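Local coordinates for peroxisomal catalase (PDB 2XQ1), which is a homotetrameric heme enzyme that degrades hydrogen peroxide to water and oxygen, probably protecting cells from peroxide made by peroxisomal oxidases, at residues Pro20-Arg25 against Asp46-Asp51; Phe192-Thr197 against Gln455-Lys460; Trp221-Val226 against Pro418-Thr423; Ile229-Val234 against Tyr266-Cys271. All coordinates share one frame; numbering follows the deposited sequence.

Contact 1: residues Pro20-Arg25 against Asp46-Asp51; sequences PFTTQR and DFKLID
The backbone of Gln24 comes nearest to Asp46, with their CA atoms 6.0 Å apart. One step back, Thr23 sits opposite Leu49. A loop that straightens into the short strand 23-25 thus passes the first turn of helix 47-56. Asp46 is the N-cap of that helix, and its carboxylate faces two ways. OD1 takes a weak capping bond from Leu49 N at 3.4 Å. OD2 accepts the backbone N-H of Gln24 at 2.6 Å, nearly straight at 169° but reaching the oxygen from above the carboxylate plane. Asp46 CG lies anti to its own backbone N (chi1 -161°), which carries the group across to the strand.

Lys48 makes the second polar link. Its chain is bent at chi3 (72°), and NZ ends beside Thr22 O and OG1. There it donates to Thr22 O at 3.1 Å and to Thr22 OG1 at 3.0 Å, while Asp19 O is a third acceptor. Behind these bonds, Thr23 CG2 meets Leu49 CD1 at 4.0 Å, a small apolar contact.

Thr23 and Arg25 also pair in an antiparallel ladder with a strand of the second subunit, and Leu49 packs on Leu44 of the fourth subunit. This N-terminal arm is therefore built into the tetramer interface. One carboxylate both caps the helix and holds the strand, and the ammonium group is shared among three oxygens. These polar bonds probably hold the strand to the start of the helix while both face neighbouring subunits.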
# COMPACT_ATOMS: atom_id res chain seq x y z
N PRO O 20 -13.97 4.99 28.27
CA PRO O 20 -13.86 5.04 26.81
C PRO O 20 -13.70 6.47 26.27
O PRO O 20 -13.31 6.64 25.11
CB PRO O 20 -15.20 4.48 26.35
CG PRO O 20 -16.14 4.92 27.40
CD PRO O 20 -15.36 4.72 28.68
N PHE O 21 -14.01 7.46 27.11
CA PHE O 21 -14.16 8.84 26.64
C PHE O 21 -13.10 9.83 27.09
O PHE O 21 -13.04 10.94 26.57
CB PHE O 21 -15.56 9.35 26.97
CG PHE O 21 -16.64 8.68 26.19
CD1 PHE O 21 -16.43 8.31 24.86
CD2 PHE O 21 -17.88 8.43 26.77
CE1 PHE O 21 -17.44 7.70 24.12
CE2 PHE O 21 -18.90 7.82 26.04
CZ PHE O 21 -18.68 7.45 24.72
N THR O 22 -12.24 9.44 28.03
CA THR O 22 -11.29 10.38 28.60
C THR O 22 -10.04 10.52 27.74
O THR O 22 -9.64 9.57 27.07
CB THR O 22 -10.82 9.93 29.99
OG1 THR O 22 -10.24 8.62 29.91
CG2 THR O 22 -11.97 9.94 30.96
N THR O 23 -9.42 11.70 27.78
CA THR O 23 -8.12 11.93 27.15
C THR O 23 -7.22 12.70 28.08
O THR O 23 -7.70 13.51 28.87
CB THR O 23 -8.24 12.72 25.83
OG1 THR O 23 -9.24 13.75 25.95
CG2 THR O 23 -8.64 11.80 24.70
N GLN O 24 -5.93 12.46 27.98
CA GLN O 24 -4.94 13.11 28.84
C GLN O 24 -4.64 14.57 28.51
O GLN O 24 -4.48 14.92 27.34
CB GLN O 24 -3.66 12.31 28.84
CG GLN O 24 -3.66 11.28 29.95
CD GLN O 24 -2.68 10.14 29.72
OE1 GLN O 24 -3.09 9.02 29.46
NE2 GLN O 24 -1.38 10.43 29.79
N ARG O 25 -4.57 15.41 29.54
CA ARG O 25 -4.10 16.78 29.40
C ARG O 25 -3.48 17.32 30.69
O ARG O 25 -3.70 16.77 31.77
CB ARG O 25 -5.21 17.71 28.89
CG ARG O 25 -6.15 18.26 29.96
CD ARG O 25 -7.22 17.28 30.41
NE ARG O 25 -7.81 16.51 29.32
CZ ARG O 25 -8.77 16.94 28.50
NH1 ARG O 25 -9.30 18.16 28.63
NH2 ARG O 25 -9.21 16.14 27.54
N ASP O 46 -0.70 9.71 25.19
CA ASP O 46 -2.07 9.21 25.30
C ASP O 46 -2.35 8.10 24.29
O ASP O 46 -2.94 8.34 23.24
CB ASP O 46 -3.07 10.35 25.12
CG ASP O 46 -4.45 10.00 25.67
OD1 ASP O 46 -4.83 8.78 25.79
OD2 ASP O 46 -5.16 10.97 25.98
N PHE O 47 -1.94 6.88 24.62
CA PHE O 47 -1.99 5.79 23.67
C PHE O 47 -3.41 5.45 23.27
O PHE O 47 -3.67 5.11 22.09
CB PHE O 47 -1.32 4.54 24.23
CG PHE O 47 -1.32 3.36 23.27
CD1 PHE O 47 -0.42 3.32 22.21
CD2 PHE O 47 -2.22 2.32 23.43
CE1 PHE O 47 -0.42 2.27 21.34
CE2 PHE O 47 -2.23 1.25 22.55
CZ PHE O 47 -1.33 1.22 21.51
N LYS O 48 -4.33 5.54 24.23
CA LYS O 48 -5.72 5.23 23.94
C LYS O 48 -6.22 6.13 22.81
O LYS O 48 -6.86 5.65 21.85
CB LYS O 48 -6.61 5.36 25.17
CG LYS O 48 -8.03 4.82 24.92
CD LYS O 48 -8.90 4.92 26.14
CE LYS O 48 -9.27 6.36 26.41
NZ LYS O 48 -9.64 6.54 27.83
N LEU O 49 -5.90 7.42 22.92
CA LEU O 49 -6.24 8.39 21.88
C LEU O 49 -5.65 7.99 20.53
O LEU O 49 -6.40 7.69 19.58
CB LEU O 49 -5.76 9.80 22.25
CG LEU O 49 -6.06 10.88 21.22
CD1 LEU O 49 -7.54 10.93 20.98
CD2 LEU O 49 -5.58 12.24 21.67
N ILE O 50 -4.33 7.98 20.44
CA ILE O 50 -3.67 7.74 19.17
C ILE O 50 -4.06 6.39 18.57
O ILE O 50 -4.26 6.30 17.35
CB ILE O 50 -2.12 7.79 19.27
CG1 ILE O 50 -1.62 8.94 20.16
CG2 ILE O 50 -1.48 7.81 17.83
CD1 ILE O 50 -1.72 10.33 19.54
N ASP O 51 -4.13 5.36 19.41
CA ASP O 51 -4.48 4.03 18.93
C ASP O 51 -5.87 4.02 18.28
O ASP O 51 -6.04 3.39 17.23
CB ASP O 51 -4.42 2.98 20.06
CG ASP O 51 -4.80 1.56 19.57
OD1 ASP O 51 -4.20 1.13 18.57
OD2 ASP O 51 -5.69 0.89 20.18

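Contact 2: residues Phe192-Thr197 against Gln455-Lys460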
# COMPACT_ATOMS: atom_id res chain seq x y z
N PHE O 192 -32.37 -0.94 -21.33
CA PHE O 192 -33.37 0.10 -21.32
C PHE O 192 -34.79 -0.44 -21.36
O PHE O 192 -35.73 0.30 -21.18
CB PHE O 192 -33.10 1.13 -22.42
CG PHE O 192 -32.02 2.11 -22.06
CD1 PHE O 192 -32.32 3.28 -21.37
CD2 PHE O 192 -30.69 1.86 -22.40
CE1 PHE O 192 -31.31 4.19 -21.03
CE2 PHE O 192 -29.68 2.79 -22.07
CZ PHE O 192 -30.00 3.94 -21.39
N SER O 193 -34.93 -1.74 -21.56
CA SER O 193 -36.21 -2.37 -21.34
C SER O 193 -36.33 -2.35 -19.82
O SER O 193 -35.42 -1.90 -19.11
CB SER O 193 -36.20 -3.81 -21.86
OG SER O 193 -35.52 -4.65 -20.94
N ASN O 194 -37.43 -2.85 -19.30
CA ASN O 194 -37.62 -2.78 -17.88
C ASN O 194 -36.70 -3.72 -17.12
O ASN O 194 -36.61 -3.65 -15.90
CB ASN O 194 -39.08 -3.01 -17.52
CG ASN O 194 -39.95 -1.83 -17.88
OD1 ASN O 194 -39.54 -0.67 -17.77
ND2 ASN O 194 -41.17 -2.12 -18.30
N ARG O 195 -36.00 -4.58 -17.84
CA ARG O 195 -35.09 -5.52 -17.20
C ARG O 195 -33.81 -4.91 -16.61
O ARG O 195 -33.12 -5.53 -15.80
CB ARG O 195 -34.74 -6.65 -18.18
CG ARG O 195 -35.94 -7.32 -18.81
CD ARG O 195 -35.45 -8.33 -19.80
NE ARG O 195 -36.55 -8.92 -20.53
CZ ARG O 195 -36.50 -10.12 -21.11
NH1 ARG O 195 -35.38 -10.86 -21.04
NH2 ARG O 195 -37.58 -10.58 -21.75
N GLY O 196 -33.49 -3.70 -17.03
CA GLY O 196 -32.43 -2.95 -16.36
C GLY O 196 -32.80 -2.44 -14.96
O GLY O 196 -31.96 -1.89 -14.27
N THR O 197 -34.06 -2.62 -14.55
CA THR O 197 -34.52 -2.18 -13.24
C THR O 197 -35.26 -3.30 -12.45
O THR O 197 -36.48 -3.26 -12.29
CB THR O 197 -35.36 -0.90 -13.35
OG1 THR O 197 -34.57 0.12 -13.92
CG2 THR O 197 -35.69 -0.40 -12.01
N GLN O 455 -42.37 -2.73 -25.04
CA GLN O 455 -41.80 -1.96 -26.13
C GLN O 455 -41.89 -0.45 -25.88
O GLN O 455 -40.89 0.26 -26.04
CB GLN O 455 -42.47 -2.32 -27.46
CG GLN O 455 -42.08 -3.70 -28.00
CD GLN O 455 -42.50 -3.94 -29.45
OE1 GLN O 455 -43.31 -3.20 -30.00
NE2 GLN O 455 -41.94 -4.97 -30.08
N GLU O 456 -43.06 0.03 -25.49
CA GLU O 456 -43.22 1.47 -25.23
C GLU O 456 -42.35 1.94 -24.06
O GLU O 456 -41.94 3.10 -24.01
CB GLU O 456 -44.71 1.90 -25.11
CG GLU O 456 -45.71 0.80 -24.71
CD GLU O 456 -46.12 -0.15 -25.87
OE1 GLU O 456 -46.70 0.35 -26.86
OE2 GLU O 456 -45.87 -1.39 -25.79
N SER O 457 -42.04 1.02 -23.14
CA SER O 457 -41.15 1.32 -22.03
C SER O 457 -39.73 1.57 -22.47
O SER O 457 -39.11 2.57 -22.08
CB SER O 457 -41.17 0.19 -21.02
OG SER O 457 -42.27 0.35 -20.15
N LEU O 458 -39.20 0.66 -23.28
CA LEU O 458 -37.85 0.82 -23.82
C LEU O 458 -37.72 2.17 -24.50
O LEU O 458 -36.77 2.89 -24.25
CB LEU O 458 -37.51 -0.30 -24.79
CG LEU O 458 -36.13 -0.33 -25.44
CD1 LEU O 458 -35.79 -1.73 -25.93
CD2 LEU O 458 -36.04 0.66 -26.59
N VAL O 459 -38.70 2.51 -25.34
CA VAL O 459 -38.74 3.81 -26.01
C VAL O 459 -38.73 4.97 -25.01
O VAL O 459 -37.94 5.91 -25.16
CB VAL O 459 -39.95 3.91 -26.98
CG1 VAL O 459 -40.04 5.28 -27.59
CG2 VAL O 459 -39.88 2.85 -28.07
N LYS O 460 -39.56 4.91 -23.98
CA LYS O 460 -39.65 5.98 -22.98
C LYS O 460 -38.36 6.11 -22.17
O LYS O 460 -37.91 7.21 -21.84
CB LYS O 460 -40.85 5.78 -22.04
CG LYS O 460 -41.32 7.07 -21.31
CD LYS O 460 -42.41 6.82 -20.25
CE LYS O 460 -43.80 6.71 -20.90
NZ LYS O 460 -44.81 6.19 -19.92
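An ST turn at the end of helix 185-192 leads the chain past Ser457 and Leu458 of helix 454-466. Ser193 is the first residue to leave helical geometry. Its OG accepts the backbone N-H of Arg195 at 3.1 Å and is also bonded to Tyr190 O, tying the turn to the helix it leaves. The backbones come close here: Ser193 CA and Leu458 CA are 4.4 Å apart.

Phe192 O points at the helix flank. Leu458 CA approaches it at 3.4 Å in a CA-H...O contact that is almost straight, 171° at the hydrogen. The same carbonyl oxygen takes a conventional hydrogen bond from Asn461 ND2, one turn further on. Leu458 CB lies 4.2 Å from Ser193 CA.

Asn194 gives the side-chain link. Its CG sits beside the backbone N (chi1 -73°), which swings the amide toward the helix, and its ND2 meets Ser457 OG at 3.3 Å in a weak, bent bond. Ser457 OG has a firmer partner in Gly453 O, just before the helix begins. Asn194 ND2 has a second weak bond, to Glu454 OE2.

The contact joins the catalase core to the C-terminal helical domain. Phe192 also packs on Val462 and on the ring of Trp175. Beyond Leu458, Val459 turns to Trp445 of helix 439-447 and to Leu491 and Ile492 of helix 486-500, so helix 454-466 lies between the core loop and its own helical neighbours.

Contact 3: residues Trp221-Val226 against Pro418-Thr423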
# COMPACT_ATOMS: atom_id res chain seq x y z
N TRP O 221 -15.41 -33.36 -23.57
CA TRP O 221 -15.81 -32.00 -23.20
C TRP O 221 -16.86 -31.47 -24.12
O TRP O 221 -16.89 -31.78 -25.31
CB TRP O 221 -14.62 -31.04 -23.23
CG TRP O 221 -14.00 -30.87 -24.59
CD1 TRP O 221 -12.94 -31.56 -25.08
CD2 TRP O 221 -14.41 -29.98 -25.64
NE1 TRP O 221 -12.65 -31.16 -26.35
CE2 TRP O 221 -13.54 -30.18 -26.72
CE3 TRP O 221 -15.42 -29.02 -25.76
CZ2 TRP O 221 -13.64 -29.47 -27.91
CZ3 TRP O 221 -15.53 -28.31 -26.96
CH2 TRP O 221 -14.65 -28.54 -28.01
N VAL O 222 -17.69 -30.62 -23.56
CA VAL O 222 -18.80 -30.05 -24.27
C VAL O 222 -18.85 -28.58 -23.87
O VAL O 222 -18.46 -28.23 -22.76
CB VAL O 222 -20.06 -30.82 -23.88
CG1 VAL O 222 -20.83 -30.11 -22.79
CG2 VAL O 222 -20.92 -31.08 -25.09
N TYR O 223 -19.25 -27.72 -24.79
CA TYR O 223 -19.41 -26.30 -24.49
C TYR O 223 -20.68 -26.10 -23.65
O TYR O 223 -21.70 -26.72 -23.95
CB TYR O 223 -19.53 -25.44 -25.76
CG TYR O 223 -18.28 -25.29 -26.61
CD1 TYR O 223 -17.13 -24.70 -26.11
CD2 TYR O 223 -18.28 -25.69 -27.92
CE1 TYR O 223 -15.99 -24.55 -26.91
CE2 TYR O 223 -17.16 -25.55 -28.73
CZ TYR O 223 -16.02 -24.98 -28.23
OH TYR O 223 -14.93 -24.86 -29.05
N VAL O 224 -20.63 -25.25 -22.62
CA VAL O 224 -21.81 -24.98 -21.78
C VAL O 224 -22.15 -23.51 -21.59
O VAL O 224 -21.30 -22.64 -21.73
CB VAL O 224 -21.74 -25.62 -20.38
CG1 VAL O 224 -21.22 -27.03 -20.45
CG2 VAL O 224 -20.86 -24.81 -19.51
N GLN O 225 -23.41 -23.28 -21.25
CA GLN O 225 -23.96 -21.98 -20.87
C GLN O 225 -24.81 -22.25 -19.64
O GLN O 225 -25.67 -23.14 -19.68
CB GLN O 225 -24.85 -21.43 -21.97
CG GLN O 225 -24.10 -20.80 -23.12
CD GLN O 225 -23.84 -19.30 -22.96
OE1 GLN O 225 -24.51 -18.61 -22.19
NE2 GLN O 225 -22.86 -18.80 -23.69
N VAL O 226 -24.60 -21.52 -18.55
CA VAL O 226 -25.25 -21.87 -17.29
C VAL O 226 -26.39 -20.90 -16.99
O VAL O 226 -26.26 -19.71 -17.25
CB VAL O 226 -24.21 -21.97 -16.15
CG1 VAL O 226 -24.87 -22.44 -14.84
CG2 VAL O 226 -23.09 -22.95 -16.53
N PRO O 418 -9.54 -35.72 -28.38
CA PRO O 418 -9.38 -34.53 -29.25
C PRO O 418 -9.94 -33.24 -28.62
O PRO O 418 -11.07 -33.23 -28.13
CB PRO O 418 -10.18 -34.90 -30.53
CG PRO O 418 -11.11 -36.01 -30.11
CD PRO O 418 -10.32 -36.78 -29.06
N ASP O 419 -9.12 -32.19 -28.62
CA ASP O 419 -9.53 -30.87 -28.17
C ASP O 419 -9.60 -29.90 -29.36
O ASP O 419 -9.67 -30.31 -30.52
CB ASP O 419 -8.57 -30.36 -27.10
CG ASP O 419 -9.29 -29.81 -25.87
OD1 ASP O 419 -10.19 -28.94 -26.02
OD2 ASP O 419 -8.94 -30.26 -24.75
N GLU O 420 -9.58 -28.60 -29.06
CA GLU O 420 -9.60 -27.58 -30.09
C GLU O 420 -8.25 -27.56 -30.80
O GLU O 420 -7.22 -27.83 -30.17
CB GLU O 420 -9.92 -26.21 -29.46
CG GLU O 420 -11.39 -26.03 -29.08
CD GLU O 420 -11.61 -24.89 -28.09
OE1 GLU O 420 -10.72 -24.65 -27.24
OE2 GLU O 420 -12.67 -24.24 -28.15
N LYS O 421 -8.23 -27.27 -32.10
CA LYS O 421 -6.97 -27.21 -32.85
C LYS O 421 -6.68 -25.83 -33.46
O LYS O 421 -7.60 -25.17 -33.95
CB LYS O 421 -6.88 -28.30 -33.92
CG LYS O 421 -7.59 -29.61 -33.57
CD LYS O 421 -6.59 -30.78 -33.37
CE LYS O 421 -7.34 -32.11 -33.12
NZ LYS O 421 -6.56 -33.14 -32.34
N TYR O 422 -5.41 -25.44 -33.45
CA TYR O 422 -5.02 -24.10 -33.84
C TYR O 422 -4.05 -24.10 -35.03
O TYR O 422 -3.22 -25.01 -35.16
CB TYR O 422 -4.39 -23.40 -32.64
CG TYR O 422 -5.29 -23.33 -31.42
CD1 TYR O 422 -6.17 -22.27 -31.24
CD2 TYR O 422 -5.26 -24.33 -30.45
CE1 TYR O 422 -7.00 -22.20 -30.12
CE2 TYR O 422 -6.08 -24.27 -29.34
CZ TYR O 422 -6.95 -23.20 -29.18
OH TYR O 422 -7.77 -23.13 -28.09
N THR O 423 -4.18 -23.09 -35.91
CA THR O 423 -3.40 -22.96 -37.16
C THR O 423 -3.21 -21.51 -37.50
O THR O 423 -4.18 -20.77 -37.59
CB THR O 423 -4.15 -23.54 -38.41
OG1 THR O 423 -4.61 -24.86 -38.17
CG2 THR O 423 -3.24 -23.57 -39.65
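Tyr223 OH donates to Glu420 OE2 at 2.5 Å. The carboxylate oxygen is met on its anti side, slightly out of the carboxylate plane, and it lies at the edge of the phenol ring. The two side chains come from opposite directions, with the ring and carboxylate planes 52° apart. Glu420 reaches over with an extended chain, and its other oxygen, OE1, forms a salt bridge with Lys213.

Trp221 makes the second bond. Its NE1 donates to Pro418 O at 3.2 Å, in the carbonyl plane and on a lone pair, with an N-H...O angle of 148°. The indole CG stands between the backbone N and the carbonyl carbon (chi1 63°). This brings the ring back over its strand neighbour, and CZ3 lies 3.5 Å above the centre of the Tyr223 ring. Asp419 OD1 is 3.3 Å from Trp221 NE1, but the angle is too poor for a hydrogen bond. That oxygen instead pairs with Lys213, which also makes a cation-pi contact with the indole. A leucine in place of Trp221 would probably leave Pro418 O without this donor and take away the indole that lies over one face of the Tyr223 ring.

Strand 221-230 is hydrogen-bonded to strand 212-215 along one edge and to strand 268-276 along the other. Leu278 of helix 278-281 packs against both aromatic rings. The 418-423 segment lies outside this sheet and continues into strand 422-424, where Tyr422 pairs with a strand of the fourth subunit. The contact thus ties the sheet to a subunit interface.

Contact 4: residues Ile229-Val234 against Tyr266-Cys271; sequences IANQGV and YPSWEC
Backbone bonds first join Ile229 and Glu270, an antiparallel hydrogen-bonded pair: Ile229 N donates to Glu270 O at 3.0 Å, and Glu270 N to Ile229 O at 3.1 Å. Further along, Asn231 N bonds to Ser268 O at 2.9 Å. Here strand 221-230 ends in a type I turn from Ala230 to Gly233.

Among polar side chains, Asn231 ND2 uses both its hydrogens. It meets Glu270 OE2 at 2.8 Å, on the anti lone pair, and Ser268 OG at 3.1 Å. Both acceptors lie near the amide plane, which fixes the rotation of the group. Glu270 folds back at chi2 (-72°) to reach it, and its OE2 also forms a salt bridge with Arg307. A glutamine in place of Glu270 would probably leave Arg307 without its charged mate.

Apolar contact falls on the other face of the sheet. Ala230 CB touches Trp269 CD1 at 3.9 Å in a non-hydrogen-bonded pair. Trp269 NE1 donates to Met204 O, and its ring meets Phe124 and Phe308.

The two faces at the end of this antiparallel strand pair thus differ: buried Trp269 with its aromatic neighbours on one, and Asn231, Ser268 and the Glu270-Arg307 salt bridge on the other.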
# COMPACT_ATOMS: atom_id res chain seq x y z
N ILE O 229 -32.26 -19.82 -12.48
CA ILE O 229 -33.58 -19.22 -12.63
C ILE O 229 -34.35 -19.08 -11.33
O ILE O 229 -34.64 -20.07 -10.65
CB ILE O 229 -34.38 -19.95 -13.70
CG1 ILE O 229 -33.65 -19.80 -15.03
CG2 ILE O 229 -35.81 -19.38 -13.77
CD1 ILE O 229 -34.01 -20.81 -16.04
N ALA O 230 -34.71 -17.84 -11.02
CA ALA O 230 -35.28 -17.49 -9.73
C ALA O 230 -36.64 -18.17 -9.49
O ALA O 230 -37.56 -18.01 -10.29
CB ALA O 230 -35.42 -16.00 -9.62
N ASN O 231 -36.74 -18.92 -8.38
CA ASN O 231 -37.99 -19.56 -7.99
C ASN O 231 -39.02 -18.55 -7.54
O ASN O 231 -40.19 -18.87 -7.38
CB ASN O 231 -37.76 -20.58 -6.87
CG ASN O 231 -37.20 -21.89 -7.39
OD1 ASN O 231 -37.37 -22.24 -8.55
ND2 ASN O 231 -36.51 -22.63 -6.53
N GLN O 232 -38.55 -17.32 -7.33
CA GLN O 232 -39.36 -16.19 -6.94
C GLN O 232 -39.85 -15.46 -8.19
O GLN O 232 -40.52 -14.42 -8.09
CB GLN O 232 -38.53 -15.25 -6.05
CG GLN O 232 -37.99 -15.87 -4.75
CD GLN O 232 -36.90 -16.95 -4.94
OE1 GLN O 232 -35.85 -16.70 -5.54
NE2 GLN O 232 -37.14 -18.14 -4.40
N GLY O 233 -39.53 -15.99 -9.37
CA GLY O 233 -39.89 -15.37 -10.66
C GLY O 233 -39.17 -14.06 -11.00
O GLY O 233 -38.59 -13.42 -10.13
N VAL O 234 -39.22 -13.66 -12.27
CA VAL O 234 -38.56 -12.42 -12.74
C VAL O 234 -39.50 -11.21 -12.68
O VAL O 234 -40.43 -11.09 -13.48
CB VAL O 234 -38.02 -12.58 -14.18
CG1 VAL O 234 -37.28 -11.31 -14.64
CG2 VAL O 234 -37.12 -13.80 -14.30
N TYR O 266 -36.39 -17.60 2.51
CA TYR O 266 -35.15 -17.78 1.77
C TYR O 266 -35.39 -17.89 0.27
O TYR O 266 -36.16 -18.74 -0.16
CB TYR O 266 -34.48 -19.06 2.22
CG TYR O 266 -34.30 -19.22 3.70
CD1 TYR O 266 -33.76 -18.20 4.47
CD2 TYR O 266 -34.62 -20.44 4.33
CE1 TYR O 266 -33.56 -18.35 5.84
CE2 TYR O 266 -34.42 -20.62 5.70
CZ TYR O 266 -33.90 -19.57 6.45
OH TYR O 266 -33.70 -19.72 7.81
N PRO O 267 -34.71 -17.04 -0.53
CA PRO O 267 -34.83 -17.02 -1.98
C PRO O 267 -34.00 -18.14 -2.58
O PRO O 267 -32.96 -18.51 -2.02
CB PRO O 267 -34.20 -15.69 -2.35
CG PRO O 267 -33.16 -15.50 -1.33
CD PRO O 267 -33.75 -16.02 -0.06
N SER O 268 -34.42 -18.66 -3.72
CA SER O 268 -33.70 -19.78 -4.32
C SER O 268 -33.73 -19.76 -5.85
O SER O 268 -34.53 -19.04 -6.48
CB SER O 268 -34.18 -21.14 -3.76
OG SER O 268 -35.58 -21.31 -3.94
N TRP O 269 -32.81 -20.53 -6.42
CA TRP O 269 -32.61 -20.58 -7.85
C TRP O 269 -32.44 -22.04 -8.23
O TRP O 269 -31.81 -22.80 -7.49
CB TRP O 269 -31.35 -19.77 -8.22
CG TRP O 269 -31.54 -18.27 -8.13
CD1 TRP O 269 -31.80 -17.41 -9.16
CD2 TRP O 269 -31.51 -17.47 -6.95
NE1 TRP O 269 -31.93 -16.14 -8.70
CE2 TRP O 269 -31.76 -16.14 -7.35
CE3 TRP O 269 -31.30 -17.75 -5.60
CZ2 TRP O 269 -31.81 -15.07 -6.42
CZ3 TRP O 269 -31.35 -16.70 -4.69
CH2 TRP O 269 -31.59 -15.38 -5.10
N GLU O 270 -33.04 -22.43 -9.36
CA GLU O 270 -32.83 -23.76 -9.96
C GLU O 270 -31.79 -23.64 -11.05
O GLU O 270 -31.82 -22.68 -11.83
CB GLU O 270 -34.12 -24.30 -10.57
CG GLU O 270 -35.31 -24.34 -9.63
CD GLU O 270 -35.22 -25.42 -8.55
OE1 GLU O 270 -34.73 -26.54 -8.81
OE2 GLU O 270 -35.67 -25.16 -7.42
N CYS O 271 -30.88 -24.59 -11.14
CA CYS O 271 -29.74 -24.46 -12.05
C CYS O 271 -29.86 -25.38 -13.25
O CYS O 271 -30.12 -26.58 -13.09
CB CYS O 271 -28.47 -24.79 -11.31
SG CYS O 271 -28.26 -23.96 -9.73

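Overall arrangement
Contact 1 closes first along the chain, out on the N-terminal arm. Its centre lies about 52 to 64 Å from those of the other three, and it is embedded among other subunits. The rest belong to the body of the subunit. Contact 2 spans the longest loop, joining the core to the C-terminal helices, and contacts 3 and 4 are nested inside that loop. Contact 4 in turn lies within the loop closed by contact 3. These two share strand 221-230, with centres about 30 Å apart, and strand 268-276 is its sheet neighbour. Contacts 1 and 3 both touch the second subunit, so they bear on tetramer assembly, whereas contacts 2 and 4 stay within one chain.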